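Local coordinates for methyltransferase (PDB 1IXK), which probably methylates carbon 5 of cytidines in tRNA, with S-adenosyl-L-methionine as the methyl donor, at residues A[241-246]-A[307-312]; A[66-71]-A[80-85]. All blocks are in the same frame, centred on the assembly; numbering follows the deposited sequence.

Contact 1: residues A[241-246]-A[307-312]; sequences ILVYST and FFIAKI
Leu242 and Ile312, Tyr244 and Ala310, and Thr246 and Phe308 form the hydrogen-bonded pairs of two antiparallel strands, each pair joined by two N-H...O=C bonds. The bonds are short in the first two pairs, as in Ala310 N to Tyr244 O at 2.8 Å, and lengthen at the third, where Phe308 N lies 3.1 Å from Thr246 O and tilted 29° from that carbonyl plane. CA-H...O contacts fill in between them; Ser245 CA comes within 3.1 Å of Phe308 O.

Apolar contacts divide between the two faces. On one, Phe308 CE2 reaches Tyr244 CD1 at 3.9 Å, with that tyrosine atom at the edge of the Phe308 ring. On the other, Val243 CG1 meets Ile309 CD1 at 3.8 Å; Ile309 has CG1 anti to its backbone N (chi1 -179°), which carries the chain to the valine. Small Ser245 lets the Phe307 ring come up to its CB, CZ to CB 4.0 Å.

Three polar ends find partners beyond the strands: Tyr244 OH at Glu253 O, Thr246 OG1 at Asn254 OD1 and Lys311 NZ at Ala113 O. The pairing belongs to the central sheet of the Rossmann-like class I methyltransferase fold; Ser245 lies beside Asp194, predicted to bind S-adenosyl-L-methionine, and Phe307 beside Cys247, the predicted nucleophile. Helix 215-235 packs on Leu242 and Ile312, helix 105-114 on Val243 and Ile309, while strand 188-194 runs parallel along the other edge of 241-246.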
loop_
_atom_site.group_PDB
_atom_site.type_symbol
_atom_site.label_atom_id
_atom_site.label_comp_id
_atom_site.label_asym_id
_atom_site.label_seq_id
_atom_site.Cartn_x
_atom_site.Cartn_y
_atom_site.Cartn_z
ATOM N N ILE A 241 14.193 8.845 0.901
ATOM C CA ILE A 241 13.266 8.069 0.083
ATOM C C ILE A 241 11.823 8.158 0.562
ATOM O O ILE A 241 11.550 8.111 1.767
ATOM C CB ILE A 241 13.652 6.566 0.088
ATOM C CG1 ILE A 241 15.126 6.396 -0.290
ATOM C CG2 ILE A 241 12.734 5.781 -0.864
ATOM C CD1 ILE A 241 15.463 6.815 -1.696
ATOM N N LEU A 242 10.900 8.285 -0.385
ATOM C CA LEU A 242 9.479 8.316 -0.063
ATOM C C LEU A 242 8.801 7.293 -0.958
ATOM O O LEU A 242 9.059 7.245 -2.163
ATOM C CB LEU A 242 8.873 9.706 -0.310
ATOM C CG LEU A 242 7.382 9.852 0.052
ATOM C CD1 LEU A 242 7.085 11.289 0.457
ATOM C CD2 LEU A 242 6.500 9.419 -1.113
ATOM N N VAL A 243 7.968 6.446 -0.368
ATOM C CA VAL A 243 7.248 5.464 -1.156
ATOM C C VAL A 243 5.795 5.895 -1.150
ATOM O O VAL A 243 5.204 6.128 -0.095
ATOM C CB VAL A 243 7.400 4.032 -0.592
ATOM C CG1 VAL A 243 6.356 3.113 -1.220
ATOM C CG2 VAL A 243 8.793 3.511 -0.909
ATOM N N TYR A 244 5.254 6.029 -2.350
ATOM C CA TYR A 244 3.888 6.461 -2.583
ATOM C C TYR A 244 3.070 5.292 -3.094
ATOM O O TYR A 244 3.466 4.622 -4.044
ATOM C CB TYR A 244 3.908 7.585 -3.622
ATOM C CG TYR A 244 2.554 8.095 -4.065
ATOM C CD1 TYR A 244 1.810 7.424 -5.035
ATOM C CD2 TYR A 244 2.039 9.273 -3.538
ATOM C CE1 TYR A 244 0.582 7.924 -5.477
ATOM C CE2 TYR A 244 0.813 9.782 -3.964
ATOM C CZ TYR A 244 0.094 9.108 -4.933
ATOM O OH TYR A 244 -1.098 9.640 -5.368
ATOM N N SER A 245 1.926 5.036 -2.467
ATOM C CA SER A 245 1.092 3.933 -2.911
ATOM C C SER A 245 -0.384 4.222 -2.714
ATOM O O SER A 245 -0.764 5.003 -1.836
ATOM C CB SER A 245 1.463 2.645 -2.160
ATOM O OG SER A 245 1.196 2.750 -0.770
ATOM N N THR A 246 -1.210 3.596 -3.545
ATOM C CA THR A 246 -2.659 3.747 -3.454
ATOM C C THR A 246 -3.296 2.421 -3.857
ATOM O O THR A 246 -2.628 1.535 -4.389
ATOM C CB THR A 246 -3.221 4.780 -4.446
ATOM O OG1 THR A 246 -3.312 4.171 -5.740
ATOM C CG2 THR A 246 -2.337 6.020 -4.525
ATOM N N PHE A 307 -3.683 -1.892 -7.369
ATOM C CA PHE A 307 -2.642 -1.268 -6.554
ATOM C C PHE A 307 -1.625 -0.499 -7.410
ATOM O O PHE A 307 -1.368 -0.863 -8.550
ATOM C CB PHE A 307 -1.946 -2.395 -5.779
ATOM C CG PHE A 307 -0.874 -1.946 -4.838
ATOM C CD1 PHE A 307 -1.192 -1.450 -3.579
ATOM C CD2 PHE A 307 0.467 -2.064 -5.195
ATOM C CE1 PHE A 307 -0.187 -1.092 -2.678
ATOM C CE2 PHE A 307 1.474 -1.708 -4.307
ATOM C CZ PHE A 307 1.146 -1.218 -3.045
ATOM N N PHE A 308 -1.057 0.562 -6.846
ATOM C CA PHE A 308 -0.058 1.382 -7.539
ATOM C C PHE A 308 1.005 1.755 -6.526
ATOM O O PHE A 308 0.689 2.110 -5.391
ATOM C CB PHE A 308 -0.692 2.672 -8.077
ATOM C CG PHE A 308 0.300 3.639 -8.665
ATOM C CD1 PHE A 308 0.780 3.467 -9.961
ATOM C CD2 PHE A 308 0.749 4.736 -7.923
ATOM C CE1 PHE A 308 1.689 4.373 -10.516
ATOM C CE2 PHE A 308 1.662 5.648 -8.469
ATOM C CZ PHE A 308 2.130 5.462 -9.771
ATOM N N ILE A 309 2.266 1.689 -6.932
ATOM C CA ILE A 309 3.339 2.041 -6.021
ATOM C C ILE A 309 4.512 2.658 -6.767
ATOM O O ILE A 309 4.869 2.205 -7.851
ATOM C CB ILE A 309 3.848 0.802 -5.237
ATOM C CG1 ILE A 309 4.963 1.227 -4.273
ATOM C CG2 ILE A 309 4.349 -0.263 -6.208
ATOM C CD1 ILE A 309 5.416 0.121 -3.317
ATOM N N ALA A 310 5.105 3.687 -6.169
ATOM C CA ALA A 310 6.256 4.363 -6.758
ATOM C C ALA A 310 7.279 4.658 -5.673
ATOM O O ALA A 310 6.920 5.024 -4.552
ATOM C CB ALA A 310 5.827 5.658 -7.430
ATOM N N LYS A 311 8.557 4.500 -6.007
ATOM C CA LYS A 311 9.627 4.758 -5.052
ATOM C C LYS A 311 10.361 6.016 -5.499
ATOM O O LYS A 311 10.993 6.047 -6.559
ATOM C CB LYS A 311 10.580 3.564 -4.996
ATOM C CG LYS A 311 11.657 3.687 -3.940
ATOM C CD LYS A 311 12.311 2.333 -3.706
ATOM C CE LYS A 311 13.412 2.425 -2.673
ATOM N NZ LYS A 311 13.801 1.067 -2.187
ATOM N N ILE A 312 10.283 7.045 -4.670
ATOM C CA ILE A 312 10.876 8.341 -4.982
ATOM C C ILE A 312 12.109 8.703 -4.156
ATOM O O ILE A 312 12.107 8.562 -2.935
ATOM C CB ILE A 312 9.811 9.448 -4.771
ATOM C CG1 ILE A 312 8.575 9.138 -5.618
ATOM C CG2 ILE A 312 10.387 10.809 -5.104
ATOM C CD1 ILE A 312 7.388 10.065 -5.352
#

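Contact 2: residues A[66-71]-A[80-85]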
loop_
_atom_site.group_PDB
_atom_site.type_symbol
_atom_site.label_atom_id
_atom_site.label_comp_id
_atom_site.label_asym_id
_atom_site.label_seq_id
_atom_site.Cartn_x
_atom_site.Cartn_y
_atom_site.Cartn_z
ATOM N N LYS A 66 0.260 -27.385 12.546
ATOM C CA LYS A 66 -1.134 -27.298 12.964
ATOM C C LYS A 66 -2.139 -27.526 11.837
ATOM O O LYS A 66 -3.348 -27.517 12.068
ATOM C CB LYS A 66 -1.402 -25.944 13.623
ATOM C CG LYS A 66 -0.555 -25.689 14.855
ATOM C CD LYS A 66 -1.011 -24.441 15.591
ATOM C CE LYS A 66 -0.180 -24.217 16.840
ATOM N NZ LYS A 66 -0.787 -23.185 17.712
ATOM N N GLY A 67 -1.645 -27.723 10.619
ATOM C CA GLY A 67 -2.541 -27.968 9.504
ATOM C C GLY A 67 -2.684 -26.837 8.501
ATOM O O GLY A 67 -3.336 -27.002 7.471
ATOM N N PHE A 68 -2.091 -25.686 8.789
ATOM C CA PHE A 68 -2.177 -24.562 7.863
ATOM C C PHE A 68 -1.190 -24.719 6.713
ATOM O O PHE A 68 -0.090 -25.239 6.895
ATOM C CB PHE A 68 -1.894 -23.241 8.583
ATOM C CG PHE A 68 -2.893 -22.900 9.650
ATOM C CD1 PHE A 68 -2.777 -23.434 10.928
ATOM C CD2 PHE A 68 -3.959 -22.053 9.373
ATOM C CE1 PHE A 68 -3.708 -23.126 11.916
ATOM C CE2 PHE A 68 -4.896 -21.738 10.354
ATOM C CZ PHE A 68 -4.770 -22.277 11.626
ATOM N N GLN A 69 -1.596 -24.286 5.525
ATOM C CA GLN A 69 -0.728 -24.328 4.353
ATOM C C GLN A 69 -0.828 -22.945 3.721
ATOM O O GLN A 69 -1.870 -22.296 3.795
ATOM C CB GLN A 69 -1.177 -25.420 3.378
ATOM C CG GLN A 69 -1.172 -26.812 4.000
ATOM C CD GLN A 69 -1.521 -27.909 3.009
ATOM O OE1 GLN A 69 -2.470 -27.784 2.236
ATOM N NE2 GLN A 69 -0.762 -28.998 3.040
ATOM N N PHE A 70 0.258 -22.485 3.113
ATOM C CA PHE A 70 0.269 -21.151 2.529
ATOM C C PHE A 70 1.363 -20.968 1.489
ATOM O O PHE A 70 2.315 -21.745 1.436
ATOM C CB PHE A 70 0.457 -20.117 3.641
ATOM C CG PHE A 70 1.305 -20.608 4.785
ATOM C CD1 PHE A 70 0.716 -21.216 5.893
ATOM C CD2 PHE A 70 2.693 -20.509 4.735
ATOM C CE1 PHE A 70 1.497 -21.721 6.936
ATOM C CE2 PHE A 70 3.487 -21.012 5.775
ATOM C CZ PHE A 70 2.883 -21.619 6.876
ATOM N N LYS A 71 1.216 -19.927 0.672
ATOM C CA LYS A 71 2.188 -19.610 -0.373
ATOM C C LYS A 71 2.822 -18.259 -0.061
ATOM O O LYS A 71 2.205 -17.402 0.563
ATOM C CB LYS A 71 1.508 -19.521 -1.738
ATOM C CG LYS A 71 0.756 -20.759 -2.165
ATOM C CD LYS A 71 0.066 -20.517 -3.499
ATOM C CE LYS A 71 -0.876 -19.317 -3.419
ATOM N NZ LYS A 71 -1.549 -19.035 -4.718
ATOM N N PHE A 80 2.772 -14.399 3.668
ATOM C CA PHE A 80 2.241 -15.639 3.114
ATOM C C PHE A 80 0.726 -15.530 3.004
ATOM O O PHE A 80 0.094 -14.826 3.792
ATOM C CB PHE A 80 2.584 -16.811 4.043
ATOM C CG PHE A 80 4.054 -17.008 4.254
ATOM C CD1 PHE A 80 4.776 -17.871 3.438
ATOM C CD2 PHE A 80 4.723 -16.320 5.264
ATOM C CE1 PHE A 80 6.146 -18.049 3.628
ATOM C CE2 PHE A 80 6.089 -16.488 5.460
ATOM C CZ PHE A 80 6.803 -17.353 4.643
ATOM N N CYS A 81 0.146 -16.221 2.027
ATOM C CA CYS A 81 -1.299 -16.222 1.865
ATOM C C CYS A 81 -1.788 -17.664 2.020
ATOM O O CYS A 81 -1.243 -18.597 1.424
ATOM C CB CYS A 81 -1.711 -15.634 0.511
ATOM S SG CYS A 81 -1.369 -13.840 0.343
ATOM N N LEU A 82 -2.807 -17.833 2.848
ATOM C CA LEU A 82 -3.363 -19.150 3.141
ATOM C C LEU A 82 -4.015 -19.900 1.985
ATOM O O LEU A 82 -4.764 -19.325 1.193
ATOM C CB LEU A 82 -4.360 -19.019 4.288
ATOM C CG LEU A 82 -3.723 -18.657 5.623
ATOM C CD1 LEU A 82 -4.756 -18.032 6.549
ATOM C CD2 LEU A 82 -3.115 -19.923 6.236
ATOM N N THR A 83 -3.715 -21.195 1.906
ATOM C CA THR A 83 -4.275 -22.080 0.892
ATOM C C THR A 83 -5.054 -23.169 1.625
ATOM O O THR A 83 -5.906 -23.841 1.045
ATOM C CB THR A 83 -3.180 -22.724 0.024
ATOM O OG1 THR A 83 -2.221 -23.378 0.862
ATOM C CG2 THR A 83 -2.481 -21.662 -0.809
ATOM N N ARG A 84 -4.742 -23.338 2.906
ATOM C CA ARG A 84 -5.436 -24.305 3.753
ATOM C C ARG A 84 -5.515 -23.718 5.149
ATOM O O ARG A 84 -4.503 -23.554 5.830
ATOM C CB ARG A 84 -4.701 -25.648 3.818
ATOM C CG ARG A 84 -5.495 -26.739 4.563
ATOM C CD ARG A 84 -4.786 -28.089 4.504
ATOM N NE ARG A 84 -5.659 -29.211 4.852
ATOM C CZ ARG A 84 -6.005 -29.557 6.091
ATOM N NH1 ARG A 84 -6.810 -30.598 6.285
ATOM N NH2 ARG A 84 -5.544 -28.881 7.136
ATOM N N GLU A 85 -6.725 -23.386 5.568
ATOM C CA GLU A 85 -6.930 -22.814 6.883
ATOM C C GLU A 85 -7.856 -23.752 7.628
ATOM O O GLU A 85 -9.069 -23.517 7.680
ATOM C CB GLU A 85 -7.580 -21.438 6.763
ATOM C CG GLU A 85 -7.405 -20.561 7.983
ATOM C CD GLU A 85 -8.002 -19.181 7.787
ATOM O OE1 GLU A 85 -8.357 -18.845 6.637
ATOM O OE2 GLU A 85 -8.111 -18.431 8.779
#
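The beta hairpin of strands 69-73 and 79-82 has a classic beta bulge at its open end, where the chain leaves strand 79-82 and Thr83 and Arg84 are both set opposite Gln69. Gln69 O accepts from both, Thr83 N at 2.9 Å in an almost straight bond (179°) and Arg84 N at 3.2 Å, and both donors stand above the same face of its carbonyl plane. Beyond the bulge, Lys71 and Cys81 exchange a regular pair of backbone bonds, and Cys81 is tied to Cys46 by a disulfide.

Gly67, whose positive phi suits a residue without a side chain, ends helix 56-65 in a Schellman motif. Its carbonyl O receives Arg84 NH2 at 2.9 Å, close to the guanidinium plane. Arg84 reaches it because CG is anti to the backbone N (chi1 -173°) and the chain runs extended to NE; on the way its CD passes 3.3 Å from Gln69 OE1. These long, flexible polar chains suit the exposed face, where Lys71 CG also lies against Thr83 CG2.

Apolar residues fill the opposite face. Phe70 turns its edge to the face of Phe80 in an offset edge-to-face pair, centroids 5.3 Å apart and planes at 69°, while Leu82 CD2 touches the Phe68 ring at its edge, 3.9 Å from CD2. Helix 56-65 covers Phe70. The whole is a bulged hairpin at the edge of a four-stranded antiparallel sheet, packed against a helix.

How the contacts relate
From the N terminus, the chain reaches contact 2 first: it leaves helix 56-65, runs along 66-71, turns and returns through 80-85, closing a short hairpin loop within the N-terminal family region. Contact 1 follows much later, in the methyltransferase region. Strand 241-246 is joined by 307-312 only after about 60 intervening residues, which include helix 255-264 and several short strands. The two closures therefore stand in series, neither nested nor crossed. The centres of contact 1 and contact 2 lie about 29 Å apart, and the nearest atoms of contact 1 and contact 2 about 13 Å apart. Contact 2 ties the outer edge of a small antiparallel sheet, whereas contact 1 brings the C-terminal strand into the central mixed sheet, beside the predicted S-adenosyl-L-methionine site.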